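Local coordinates for protein hydrogen peroxide-inducible genes activator (PDB 6G1D) that probably senses hydrogen peroxide and, as a LysR-type DNA-binding transcription factor, regulates the genes of the peroxide response, at residues L15-T20 with S42-A47; D189-A194 with S274-N279; V253-I258 with I319-N324. The protein carries 1 engineered substitution. All blocks are in the same frame, centred on the assembly; numbering follows the deposited sequence. Where two conformers were deposited one is given.

From the N terminus, interaction 1 closes first: 15-20 and 42-47 bring helices 12-24 and 38-52 together, closing a loop of 21 residues, mostly helical, that includes helix 27-33, all in the DNA-binding region. The chain then runs through the long helix 68-95 to the other two contacts; interaction 2 lies in the LysR substrate-binding region, about 48 Å from interaction 1 between nearest atoms. Interactions 2 and 3 cross, their segments alternating in the order 189-194, 253-258, 274-279, 319-324. Interaction 2 ties the loop after strand 164-179 to the irregular break in strand 267-287; interaction 3 ties the end of strand 251-254 to the C-terminal tail. They meet where Lys-322 NZ reaches Val-276 O.

Interaction 1 of 3, residues L15-T20 with S42-A47; sequences LRTFVT and SQALVA
Thr-17 is the residue through which helix 12-24 meets helix 38-52 here, its branched side chain aimed at Ala-44 and Leu-45. The two branches divide the work: a chi1 of -74° sets OG1 beside the backbone N and CG2 anti to it. The hydroxyl leans on the methyl of Ala-44, with Thr-17 OG1 3.7 Å from Ala-44 CB. Ala-44 is small enough for the branch point to come close as well, Thr-17 CB standing 4.1 Å from Ala-44 CB. The methyl points one residue further along the partner helix. There Thr-17 CG2 rests 4.0 Å from Leu-45 N and about as far from Leu-45 CB, so it touches the root of the leucine and the adjoining backbone, while the branch beyond CB turns to other neighbours.

Leu-45 can serve them because its CG stands anti to its backbone N (chi1 176°); its side chain packs on Phe-27 of helix 27-33. Thr-17 also touches Leu-34 and Leu-41, while Phe-18 beside it lies on Leu-48 and Leu-56.

Both helices carry the usual i to i+4 backbone bonds, such as Val-46 N to Ser-42 O. One turn past the contact, Thr-20 OG1 donates to Arg-16 O at 2.8 Å from 40° above the carbonyl plane, and that oxygen also accepts from Thr-20 N. The flank carrying Leu-15 and Val-19 packs on helix 68-95, and Leu-15 further touches Phe-87 of the second subunit.

Close packing of the first helix on the third, with helix 27-33 between them in the chain, belongs to the three-helix core of a LysR-type helix-turn-helix domain, in which helix 38-52 is probably the DNA recognition helix.

Interaction 2 of 3, residues D189-A194 with S274-N279; sequences DLELSA and SDVTAN
Val-276 meets three consecutive residues of 189-194, and its CB points at them from where the chain straightens after the turn at Ser-274 and Asp-275. The two methyls fork from CB. CG1 stands anti to the backbone N (chi1 176°) and reaches the end of Leu-192, where Val-276 CG1 and Leu-192 CD1 are modelled only 3.3 Å apart. That is shorter than normal methyl packing, and Leu-192 has an unstaggered chi1 of -134°, so the exact fit of this pair is doubtful although their contact is not. On the other branch, beside the nitrogen, Val-276 CG2 lies 3.8 Å from Glu-191 OE2 and 4.1 Å from Leu-190 O, two oxygens that approach it from the same side as van der Waals neighbours.

Strand 267-287 runs through the LysR substrate-binding region, whose fold is of the periplasmic-binding-protein type, and here a loop following strand 164-179 is laid against the irregular part that interrupts it. Leu-192 also packs on Leu-216 and on the side chain of Arg-219, continuing the contact onto helix 208-219.

The glutamate gets to Val-276 by bending back at chi2 (-70°). Glu-191 OE1 makes a weak bond to Asn-273 ND2 and stays 6.0 Å from Asp-275 OD2, a like charge. Leu-192 opens a 3-10 turn with Ala-194 N bonded to Glu-191 O at 3.0 Å; its own N is buried by the contact and has no partner in the model.

Interaction 3 of 3, residues V253-I258 with I319-N324; sequences VPISAI and ITLKQN
The end of edge strand 251-254, where it turns through a 3-10 segment into helix 258-261 of the LysR substrate-binding region, packs here on the C-terminal tail after helix 293-316, through Ile-255 and Ile-258 against Ile-319 and Leu-321. The turn is set by Ala-257 N bonding Pro-254 O and Ile-258 N bonding Ile-255 O, which places the two isoleucines on one face, three residues apart.

Ile-258 has a branch for each partner. Its methyl branch, anti to the backbone N, meets the tip of Ile-319, with Ile-258 CG2 3.7 Å from Ile-319 CD1; the two side chains run alongside each other in opposite senses. The longer arm ends at Ile-258 CD1, 3.5 Å from Leu-321 CD2. The leucine backbone does not aim CB at the turn, but chi1 of -57° and an extended chi2 bring CD2 across to it. Leu-321 CD2 is also 4.4 Å from Ile-255 CG2, a looser touch, so one methyl sits by both isoleucines. Thr-317 adds to the cover of Ile-258.

Next in the tail, Lys-322 folds away from the turn, its end held by oxygens. Lys-322 NZ, an ammonium if charged, donates to Asn-324 OD1 at 2.8 Å and to Gln-323 O at 3.0 Å; NZ stands 39° above the plane of the Asn-324 side-chain carbonyl.

Interaction 1 of 3, residues L15-T20 with S42-A47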
ATOM      1  N   LEU B  15     -33.488  -5.325 -18.521  1.00 44.00           N
ATOM      2  CA  LEU B  15     -32.256  -4.775 -17.985  1.00 44.02           C
ATOM      3  C   LEU B  15     -31.047  -5.545 -18.475  1.00 44.92           C
ATOM      4  O   LEU B  15     -30.024  -4.915 -18.789  1.00 45.10           O
ATOM      5  CB  LEU B  15     -32.298  -4.706 -16.462  1.00 43.78           C
ATOM      6  CG  LEU B  15     -33.331  -3.700 -15.878  1.00 43.05           C
ATOM      7  CD1 LEU B  15     -33.254  -3.742 -14.355  1.00 42.54           C
ATOM      8  CD2 LEU B  15     -33.087  -2.304 -16.376  1.00 42.91           C
ATOM      9  N   ARG B  16     -31.135  -6.886 -18.540  1.00 48.55           N
ATOM     10  CA  ARG B  16     -30.022  -7.693 -19.073  1.00 49.80           C
ATOM     11  C   ARG B  16     -29.730  -7.288 -20.509  1.00 49.89           C
ATOM     12  O   ARG B  16     -28.577  -7.084 -20.882  1.00 50.67           O
ATOM     13  CB  ARG B  16     -30.299  -9.199 -18.992  1.00 50.84           C
ATOM     14  CG  ARG B  16     -30.202  -9.702 -17.544  1.00 52.66           C
ATOM     15  CD  ARG B  16     -30.134 -11.193 -17.282  1.00 57.66           C
ATOM     16  NE  ARG B  16     -31.452 -11.810 -17.103  1.00 68.40           N
ATOM     17  CZ  ARG B  16     -32.104 -12.033 -15.949  1.00 64.11           C
ATOM     18  NH1 ARG B  16     -31.600 -11.730 -14.735  1.00 51.64           N
ATOM     19  NH2 ARG B  16     -33.300 -12.637 -16.013  1.00 60.01           N
ATOM     20  N   THR B  17     -30.766  -7.120 -21.319  1.00 47.76           N
ATOM     21  CA  THR B  17     -30.571  -6.649 -22.681  1.00 48.06           C
ATOM     22  C   THR B  17     -29.839  -5.324 -22.743  1.00 47.70           C
ATOM     23  O   THR B  17     -28.894  -5.173 -23.506  1.00 48.58           O
ATOM     24  CB  THR B  17     -31.910  -6.563 -23.459  1.00 47.83           C
ATOM     25  OG1 THR B  17     -32.336  -7.862 -23.793  1.00 49.29           O
ATOM     26  CG2 THR B  17     -31.772  -5.771 -24.751  1.00 48.28           C
ATOM     27  N   PHE B  18     -30.289  -4.362 -21.959  1.00 41.95           N
ATOM     28  CA  PHE B  18     -29.635  -3.039 -21.940  1.00 41.71           C
ATOM     29  C   PHE B  18     -28.154  -3.139 -21.550  1.00 42.57           C
ATOM     30  O   PHE B  18     -27.290  -2.576 -22.205  1.00 43.22           O
ATOM     31  CB  PHE B  18     -30.396  -2.121 -20.956  1.00 40.66           C
ATOM     32  CG  PHE B  18     -29.709  -0.843 -20.615  1.00 40.55           C
ATOM     33  CD1 PHE B  18     -29.098  -0.059 -21.597  1.00 40.97           C
ATOM     34  CD2 PHE B  18     -29.700  -0.380 -19.296  1.00 40.19           C
ATOM     35  CE1 PHE B  18     -28.497   1.136 -21.260  1.00 40.96           C
ATOM     36  CE2 PHE B  18     -29.070   0.796 -18.974  1.00 40.30           C
ATOM     37  CZ  PHE B  18     -28.478   1.540 -19.962  1.00 40.64           C
ATOM     38  N   VAL B  19     -27.882  -3.837 -20.470  1.00 40.48           N
ATOM     39  CA  VAL B  19     -26.525  -3.911 -19.919  1.00 41.45           C
ATOM     40  C   VAL B  19     -25.604  -4.638 -20.927  1.00 43.05           C
ATOM     41  O   VAL B  19     -24.491  -4.187 -21.187  1.00 43.99           O
ATOM     42  CB  VAL B  19     -26.560  -4.588 -18.535  1.00 41.26           C
ATOM     43  CG1 VAL B  19     -25.194  -5.045 -18.081  1.00 42.22           C
ATOM     44  CG2 VAL B  19     -27.186  -3.648 -17.507  1.00 40.07           C
ATOM     45  N   THR B  20     -26.134  -5.715 -21.455  1.00 45.38           N
ATOM     46  CA  THR B  20     -25.386  -6.470 -22.461  0.72 47.18           C
ATOM     47  C   THR B  20     -24.944  -5.704 -23.821  1.00 47.79           C
ATOM     48  O   THR B  20     -23.815  -5.557 -24.366  1.00 49.47           O
ATOM     49  CB  THR B  20     -26.172  -7.718 -22.832  0.72 47.49           C
ATOM     50  OG1 THR B  20     -26.290  -8.545 -21.684  0.72 47.57           O
ATOM     51  CG2 THR B  20     -25.458  -8.473 -23.882  0.72 50.24           C
ATOM     52  N   SER B  42     -33.807  -6.297 -29.948  1.00 53.86           N
ATOM     53  CA  SER B  42     -34.281  -4.938 -30.248  1.00 53.66           C
ATOM     54  C   SER B  42     -35.676  -4.661 -29.648  1.00 53.02           C
ATOM     55  O   SER B  42     -35.898  -3.577 -29.158  1.00 52.11           O
ATOM     56  CB  SER B  42     -34.258  -4.677 -31.758  1.00 55.74           C
ATOM     57  OG  SER B  42     -35.310  -5.353 -32.382  1.00 57.19           O
ATOM     58  N   GLN B  43     -36.569  -5.645 -29.667  1.00 55.22           N
ATOM     59  CA  GLN B  43     -37.895  -5.545 -29.030  1.00 56.28           C
ATOM     60  C   GLN B  43     -37.803  -5.301 -27.524  1.00 52.91           C
ATOM     61  O   GLN B  43     -38.515  -4.477 -27.000  1.00 54.19           O
ATOM     62  CB  GLN B  43     -38.748  -6.815 -29.247  1.00 57.71           C
ATOM     63  CG  GLN B  43     -40.179  -6.658 -28.661  1.00 62.04           C
ATOM     64  CD  GLN B  43     -40.689  -7.765 -27.692  1.00 71.42           C
ATOM     65  OE1 GLN B  43     -41.033  -8.870 -28.144  1.00 69.51           O
ATOM     66  NE2 GLN B  43     -40.806  -7.431 -26.363  1.00 62.13           N
ATOM     67  N   ALA B  44     -36.929  -6.024 -26.843  1.00 49.55           N
ATOM     68  CA  ALA B  44     -36.690  -5.841 -25.411  1.00 47.97           C
ATOM     69  C   ALA B  44     -36.131  -4.451 -25.121  1.00 47.03           C
ATOM     70  O   ALA B  44     -36.571  -3.781 -24.183  1.00 46.09           O
ATOM     71  CB  ALA B  44     -35.741  -6.912 -24.873  1.00 48.68           C
ATOM     72  N   LEU B  45     -35.160  -4.010 -25.918  1.00 42.17           N
ATOM     73  CA  LEU B  45     -34.576  -2.690 -25.708  1.00 41.56           C
ATOM     74  C   LEU B  45     -35.610  -1.597 -25.963  1.00 41.84           C
ATOM     75  O   LEU B  45     -35.702  -0.672 -25.181  1.00 40.79           O
ATOM     76  CB  LEU B  45     -33.378  -2.465 -26.617  1.00 42.26           C
ATOM     77  CG  LEU B  45     -32.741  -1.062 -26.550  1.00 41.87           C
ATOM     78  CD1 LEU B  45     -32.169  -0.788 -25.174  1.00 40.68           C
ATOM     79  CD2 LEU B  45     -31.750  -0.846 -27.684  1.00 43.08           C
ATOM     80  N   VAL B  46     -36.363  -1.688 -27.054  1.00 46.82           N
ATOM     81  CA  VAL B  46     -37.379  -0.674 -27.412  1.00 47.21           C
ATOM     82  C   VAL B  46     -38.516  -0.660 -26.379  1.00 46.47           C
ATOM     83  O   VAL B  46     -39.026   0.386 -26.053  1.00 46.18           O
ATOM     84  CB  VAL B  46     -37.912  -0.875 -28.878  1.00 49.24           C
ATOM     85  CG1 VAL B  46     -39.171  -0.068 -29.176  1.00 50.09           C
ATOM     86  CG2 VAL B  46     -36.812  -0.554 -29.884  1.00 50.05           C
ATOM     87  N   ALA B  47     -38.887  -1.809 -25.841  1.00 44.79           N
ATOM     88  CA  ALA B  47     -39.878  -1.880 -24.752  1.00 44.21           C
ATOM     89  C   ALA B  47     -39.371  -1.136 -23.519  1.00 42.75           C
ATOM     90  O   ALA B  47     -40.125  -0.398 -22.882  1.00 42.60           O
ATOM     91  CB  ALA B  47     -40.218  -3.327 -24.403  1.00 44.50           C
TER

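Interaction 2 of 3, residues D189-A194 with S274-N279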
ATOM      1  N   ASP B 189      15.711 -37.478  15.947  1.00 45.45           N
ATOM      2  CA  ASP B 189      15.827 -37.468  17.414  1.00 49.97           C
ATOM      3  C   ASP B 189      16.282 -36.100  17.974  1.00 50.41           C
ATOM      4  O   ASP B 189      16.880 -36.041  19.033  1.00 52.44           O
ATOM      5  CB  ASP B 189      16.813 -38.572  17.866  1.00 50.30           C
ATOM      6  CG  ASP B 189      18.251 -38.348  17.344  1.00 51.57           C
ATOM      7  OD1 ASP B 189      19.142 -39.108  17.788  1.00 62.03           O
ATOM      8  OD2 ASP B 189      18.505 -37.409  16.537  1.00 49.04           O
ATOM      9  N   LEU B 190      15.993 -35.014  17.282  1.00 51.75           N
ATOM     10  CA  LEU B 190      16.483 -33.690  17.723  1.00 49.69           C
ATOM     11  C   LEU B 190      15.785 -33.297  19.020  1.00 49.40           C
ATOM     12  O   LEU B 190      14.616 -33.643  19.244  1.00 50.52           O
ATOM     13  CB  LEU B 190      16.225 -32.612  16.667  1.00 47.17           C
ATOM     14  CG  LEU B 190      16.841 -32.806  15.274  1.00 46.68           C
ATOM     15  CD1 LEU B 190      16.444 -31.679  14.334  1.00 48.16           C
ATOM     16  CD2 LEU B 190      18.326 -32.998  15.320  1.00 52.21           C
ATOM     17  N   GLU B 191      16.514 -32.587  19.879  1.00 49.15           N
ATOM     18  CA  GLU B 191      15.939 -31.903  21.021  1.00 48.85           C
ATOM     19  C   GLU B 191      15.642 -30.479  20.631  1.00 47.04           C
ATOM     20  O   GLU B 191      16.182 -29.998  19.661  1.00 46.37           O
ATOM     21  CB  GLU B 191      16.932 -31.943  22.195  1.00 54.99           C
ATOM     22  CG  GLU B 191      17.062 -33.315  22.833  1.00 60.58           C
ATOM     23  CD  GLU B 191      15.807 -33.704  23.605  1.00 66.87           C
ATOM     24  OE1 GLU B 191      15.730 -34.876  24.032  1.00 87.21           O
ATOM     25  OE2 GLU B 191      14.885 -32.864  23.838  1.00 63.88           O
ATOM     26  N   LEU B 192      14.851 -29.770  21.415  1.00 53.43           N
ATOM     27  CA  LEU B 192      14.465 -28.410  21.082  1.00 54.19           C
ATOM     28  C   LEU B 192      15.672 -27.519  20.972  1.00 55.36           C
ATOM     29  O   LEU B 192      15.738 -26.651  20.122  1.00 53.23           O
ATOM     30  CB  LEU B 192      13.552 -27.872  22.155  1.00 57.62           C
ATOM     31  CG  LEU B 192      12.312 -27.148  21.700  1.00 54.86           C
ATOM     32  CD1 LEU B 192      11.528 -28.039  20.778  1.00 56.60           C
ATOM     33  CD2 LEU B 192      11.501 -26.850  22.933  1.00 61.67           C
ATOM     34  N   SER B 193      16.610 -27.726  21.874  1.00 54.47           N
ATOM     35  CA  SER B 193      17.875 -27.000  21.866  1.00 58.23           C
ATOM     36  C   SER B 193      18.665 -27.069  20.539  1.00 58.55           C
ATOM     37  O   SER B 193      19.492 -26.221  20.272  1.00 56.40           O
ATOM     38  CB  SER B 193      18.756 -27.490  23.021  1.00 60.28           C
ATOM     39  OG  SER B 193      19.068 -28.854  22.878  1.00 61.27           O
ATOM     40  N   ALA B 194      18.411 -28.064  19.696  1.00 51.25           N
ATOM     41  CA  ALA B 194      18.963 -28.077  18.332  1.00 47.91           C
ATOM     42  C   ALA B 194      18.616 -26.822  17.506  1.00 46.38           C
ATOM     43  O   ALA B 194      19.317 -26.472  16.563  1.00 47.68           O
ATOM     44  CB  ALA B 194      18.490 -29.311  17.610  1.00 51.13           C
ATOM     45  N   SER B 274      10.334 -38.003  20.030  1.00 61.91           N
ATOM     46  CA  SER B 274       8.972 -38.311  20.450  1.00 67.78           C
ATOM     47  C   SER B 274       8.438 -37.483  21.617  1.00 65.88           C
ATOM     48  O   SER B 274       7.261 -37.152  21.617  1.00 66.79           O
ATOM     49  CB  SER B 274       8.842 -39.810  20.792  1.00 70.66           C
ATOM     50  OG  SER B 274       9.108 -40.624  19.677  1.00 82.03           O
ATOM     51  N   ASP B 275       9.301 -37.143  22.573  1.00 64.33           N
ATOM     52  CA  ASP B 275       8.941 -36.348  23.766  1.00 69.55           C
ATOM     53  C   ASP B 275       8.766 -34.850  23.517  1.00 64.64           C
ATOM     54  O   ASP B 275       8.274 -34.147  24.387  1.00 67.29           O
ATOM     55  CB  ASP B 275      10.011 -36.490  24.879  1.00 72.09           C
ATOM     56  CG  ASP B 275      10.091 -37.882  25.456  1.00 79.27           C
ATOM     57  OD1 ASP B 275       9.094 -38.324  26.062  1.00 94.53           O
ATOM     58  OD2 ASP B 275      11.165 -38.517  25.338  1.00 92.47           O
ATOM     59  N   VAL B 276       9.188 -34.349  22.359  1.00 54.44           N
ATOM     60  CA  VAL B 276       9.078 -32.917  22.054  1.00 53.22           C
ATOM     61  C   VAL B 276       7.759 -32.615  21.331  1.00 48.57           C
ATOM     62  O   VAL B 276       7.364 -33.307  20.417  1.00 50.29           O
ATOM     63  CB  VAL B 276      10.244 -32.454  21.174  1.00 50.78           C
ATOM     64  CG1 VAL B 276      10.074 -30.982  20.774  1.00 49.86           C
ATOM     65  CG2 VAL B 276      11.577 -32.709  21.879  1.00 57.19           C
ATOM     66  N   THR B 277       7.083 -31.570  21.736  1.00 47.22           N
ATOM     67  CA  THR B 277       5.884 -31.112  21.083  1.00 53.10           C
ATOM     68  C   THR B 277       6.235 -29.922  20.213  1.00 49.96           C
ATOM     69  O   THR B 277       6.712 -28.910  20.701  1.00 49.37           O
ATOM     70  CB  THR B 277       4.807 -30.750  22.107  1.00 55.43           C
ATOM     71  OG1 THR B 277       4.495 -31.943  22.845  1.00 54.29           O
ATOM     72  CG2 THR B 277       3.513 -30.234  21.378  1.00 57.53           C
ATOM     73  N   ALA B 278       6.009 -30.070  18.913  1.00 41.98           N
ATOM     74  CA  ALA B 278       6.283 -29.021  17.952  1.00 41.00           C
ATOM     75  C   ALA B 278       5.207 -29.082  16.886  1.00 38.24           C
ATOM     76  O   ALA B 278       5.352 -29.796  15.864  1.00 37.03           O
ATOM     77  CB  ALA B 278       7.697 -29.222  17.356  1.00 40.95           C
ATOM     78  N   ASN B 279       4.122 -28.366  17.134  1.00 39.03           N
ATOM     79  CA  ASN B 279       2.947 -28.437  16.267  1.00 40.77           C
ATOM     80  C   ASN B 279       2.146 -27.114  16.315  1.00 42.10           C
ATOM     81  O   ASN B 279       2.494 -26.222  17.070  1.00 39.83           O
ATOM     82  CB  ASN B 279       2.097 -29.686  16.655  1.00 39.17           C
ATOM     83  CG  ASN B 279       1.487 -29.587  18.033  1.00 41.38           C
ATOM     84  OD1 ASN B 279       1.446 -28.537  18.641  1.00 41.64           O
ATOM     85  ND2 ASN B 279       1.008 -30.708  18.531  1.00 42.78           N
TER

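Interaction 3 of 3, residues V253-I258 with I319-N324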
ATOM      1  N   VAL B 253       8.449 -26.226   8.580  1.00 34.92           N
ATOM      2  CA  VAL B 253       7.196 -26.122   7.846  1.00 35.23           C
ATOM      3  C   VAL B 253       6.163 -27.091   8.435  1.00 35.46           C
ATOM      4  O   VAL B 253       6.501 -28.088   9.075  1.00 32.56           O
ATOM      5  CB  VAL B 253       7.353 -26.342   6.337  1.00 34.07           C
ATOM      6  CG1 VAL B 253       8.353 -25.349   5.770  1.00 40.39           C
ATOM      7  CG2 VAL B 253       7.721 -27.785   6.006  1.00 34.89           C
ATOM      8  N   PRO B 254       4.877 -26.784   8.232  1.00 35.86           N
ATOM      9  CA  PRO B 254       3.845 -27.749   8.633  1.00 35.83           C
ATOM     10  C   PRO B 254       3.908 -28.981   7.766  1.00 31.90           C
ATOM     11  O   PRO B 254       4.226 -28.863   6.585  1.00 31.87           O
ATOM     12  CB  PRO B 254       2.535 -27.001   8.368  1.00 37.73           C
ATOM     13  CG  PRO B 254       2.929 -25.589   8.104  1.00 40.70           C
ATOM     14  CD  PRO B 254       4.305 -25.584   7.594  1.00 38.26           C
ATOM     15  N   ILE B 255       3.614 -30.153   8.324  1.00 31.11           N
ATOM     16  CA  ILE B 255       3.736 -31.385   7.554  1.00 31.01           C
ATOM     17  C   ILE B 255       2.874 -31.467   6.286  1.00 30.47           C
ATOM     18  O   ILE B 255       3.277 -32.102   5.317  1.00 30.64           O
ATOM     19  CB  ILE B 255       3.550 -32.650   8.388  1.00 35.40           C
ATOM     20  CG1 ILE B 255       2.187 -32.715   9.089  1.00 33.40           C
ATOM     21  CG2 ILE B 255       4.728 -32.810   9.368  1.00 34.97           C
ATOM     22  CD1 ILE B 255       1.900 -34.134   9.549  1.00 35.82           C
ATOM     23  N   SER B 256       1.733 -30.792   6.261  1.00 30.57           N
ATOM     24  CA  SER B 256       0.904 -30.754   5.038  1.00 30.38           C
ATOM     25  C   SER B 256       1.624 -30.099   3.886  1.00 30.23           C
ATOM     26  O   SER B 256       1.303 -30.376   2.748  1.00 30.37           O
ATOM     27  CB  SER B 256      -0.453 -30.063   5.265  1.00 32.74           C
ATOM     28  OG  SER B 256      -0.275 -28.682   5.564  1.00 32.14           O
ATOM     29  N   ALA B 257       2.603 -29.230   4.157  1.00 30.93           N
ATOM     30  CA  ALA B 257       3.403 -28.632   3.094  1.00 31.76           C
ATOM     31  C   ALA B 257       4.391 -29.597   2.383  1.00 31.79           C
ATOM     32  O   ALA B 257       4.876 -29.288   1.281  1.00 31.59           O
ATOM     33  CB  ALA B 257       4.166 -27.418   3.597  1.00 37.10           C
ATOM     34  N   ILE B 258       4.716 -30.710   3.013  1.00 31.43           N
ATOM     35  CA  ILE B 258       5.807 -31.584   2.533  1.00 32.09           C
ATOM     36  C   ILE B 258       5.750 -31.900   1.047  1.00 33.46           C
ATOM     37  O   ILE B 258       6.713 -31.640   0.334  1.00 34.22           O
ATOM     38  CB  ILE B 258       5.949 -32.821   3.438  1.00 34.61           C
ATOM     39  CG1 ILE B 258       6.588 -32.406   4.773  1.00 35.61           C
ATOM     40  CG2 ILE B 258       6.807 -33.911   2.796  1.00 36.31           C
ATOM     41  CD1 ILE B 258       6.450 -33.428   5.869  1.00 36.55           C
ATOM     42  N   ILE B 319       9.160 -39.313   3.118  1.00 39.75           N
ATOM     43  CA  ILE B 319       9.817 -38.453   4.089  1.00 37.80           C
ATOM     44  C   ILE B 319       9.238 -38.850   5.440  1.00 39.55           C
ATOM     45  O   ILE B 319       8.030 -38.954   5.599  1.00 38.28           O
ATOM     46  CB  ILE B 319       9.565 -36.971   3.718  1.00 40.59           C
ATOM     47  CG1 ILE B 319      10.403 -36.649   2.460  1.00 38.60           C
ATOM     48  CG2 ILE B 319       9.875 -36.035   4.875  1.00 41.24           C
ATOM     49  CD1 ILE B 319      10.016 -35.387   1.727  1.00 35.89           C
ATOM     50  N   THR B 320      10.119 -39.099   6.419  1.00 39.26           N
ATOM     51  CA  THR B 320       9.698 -39.627   7.702  1.00 40.84           C
ATOM     52  C   THR B 320       9.074 -38.481   8.461  1.00 43.38           C
ATOM     53  O   THR B 320       9.618 -37.387   8.441  1.00 38.82           O
ATOM     54  CB  THR B 320      10.896 -40.202   8.481  1.00 43.44           C
ATOM     55  OG1 THR B 320      11.506 -41.212   7.680  1.00 42.71           O
ATOM     56  CG2 THR B 320      10.481 -40.831   9.832  1.00 44.10           C
ATOM     57  N   LEU B 321       7.912 -38.734   9.076  1.00 40.34           N
ATOM     58  CA  LEU B 321       7.173 -37.735   9.818  1.00 38.81           C
ATOM     59  C   LEU B 321       7.435 -37.816  11.312  1.00 40.73           C
ATOM     60  O   LEU B 321       7.852 -38.831  11.812  1.00 38.60           O
ATOM     61  CB  LEU B 321       5.681 -37.890   9.541  1.00 36.67           C
ATOM     62  CG  LEU B 321       5.304 -37.791   8.043  1.00 38.74           C
ATOM     63  CD1 LEU B 321       3.798 -37.947   7.898  1.00 39.67           C
ATOM     64  CD2 LEU B 321       5.837 -36.530   7.371  1.00 34.18           C
ATOM     65  N   LYS B 322       7.177 -36.722  12.013  1.00 42.40           N
ATOM     66  CA  LYS B 322       7.284 -36.689  13.460  1.00 44.13           C
ATOM     67  C   LYS B 322       6.479 -37.812  14.095  1.00 47.09           C
ATOM     68  O   LYS B 322       5.350 -38.068  13.702  1.00 46.58           O
ATOM     69  CB  LYS B 322       6.776 -35.325  13.960  1.00 46.47           C
ATOM     70  CG  LYS B 322       6.693 -35.121  15.464  1.00 45.17           C
ATOM     71  CD  LYS B 322       8.086 -35.070  16.105  1.00 49.62           C
ATOM     72  CE  LYS B 322       8.030 -34.343  17.444  1.00 44.91           C
ATOM     73  NZ  LYS B 322       7.186 -35.074  18.400  1.00 47.53           N
ATOM     74  N   GLN B 323       7.075 -38.455  15.081  1.00 53.54           N
ATOM     75  CA  GLN B 323       6.413 -39.443  15.923  1.00 59.10           C
ATOM     76  C   GLN B 323       6.065 -38.756  17.233  1.00 59.60           C
ATOM     77  O   GLN B 323       6.845 -37.932  17.721  1.00 58.30           O
ATOM     78  CB  GLN B 323       7.368 -40.617  16.214  1.00 61.13           C
ATOM     79  CG  GLN B 323       7.874 -41.346  14.988  1.00 61.70           C
ATOM     80  CD  GLN B 323       6.745 -41.827  14.078  1.00 70.61           C
ATOM     81  OE1 GLN B 323       6.706 -41.495  12.881  1.00 60.69           O
ATOM     82  NE2 GLN B 323       5.817 -42.603  14.640  1.00 75.17           N
ATOM     83  N   ASN B 324       4.896 -39.073  17.782  1.00 62.63           N
ATOM     84  CA  ASN B 324       4.432 -38.484  19.039  1.00 65.80           C
ATOM     85  C   ASN B 324       4.110 -39.634  20.018  1.00 71.38           C
ATOM     86  O   ASN B 324       3.432 -40.585  19.635  1.00 75.23           O
ATOM     87  CB  ASN B 324       3.239 -37.551  18.774  1.00 62.43           C
ATOM     88  CG  ASN B 324       3.597 -36.378  17.849  1.00 59.01           C
ATOM     89  OD1 ASN B 324       4.399 -35.523  18.215  1.00 57.25           O
ATOM     90  ND2 ASN B 324       3.006 -36.330  16.658  1.00 55.54           N
TER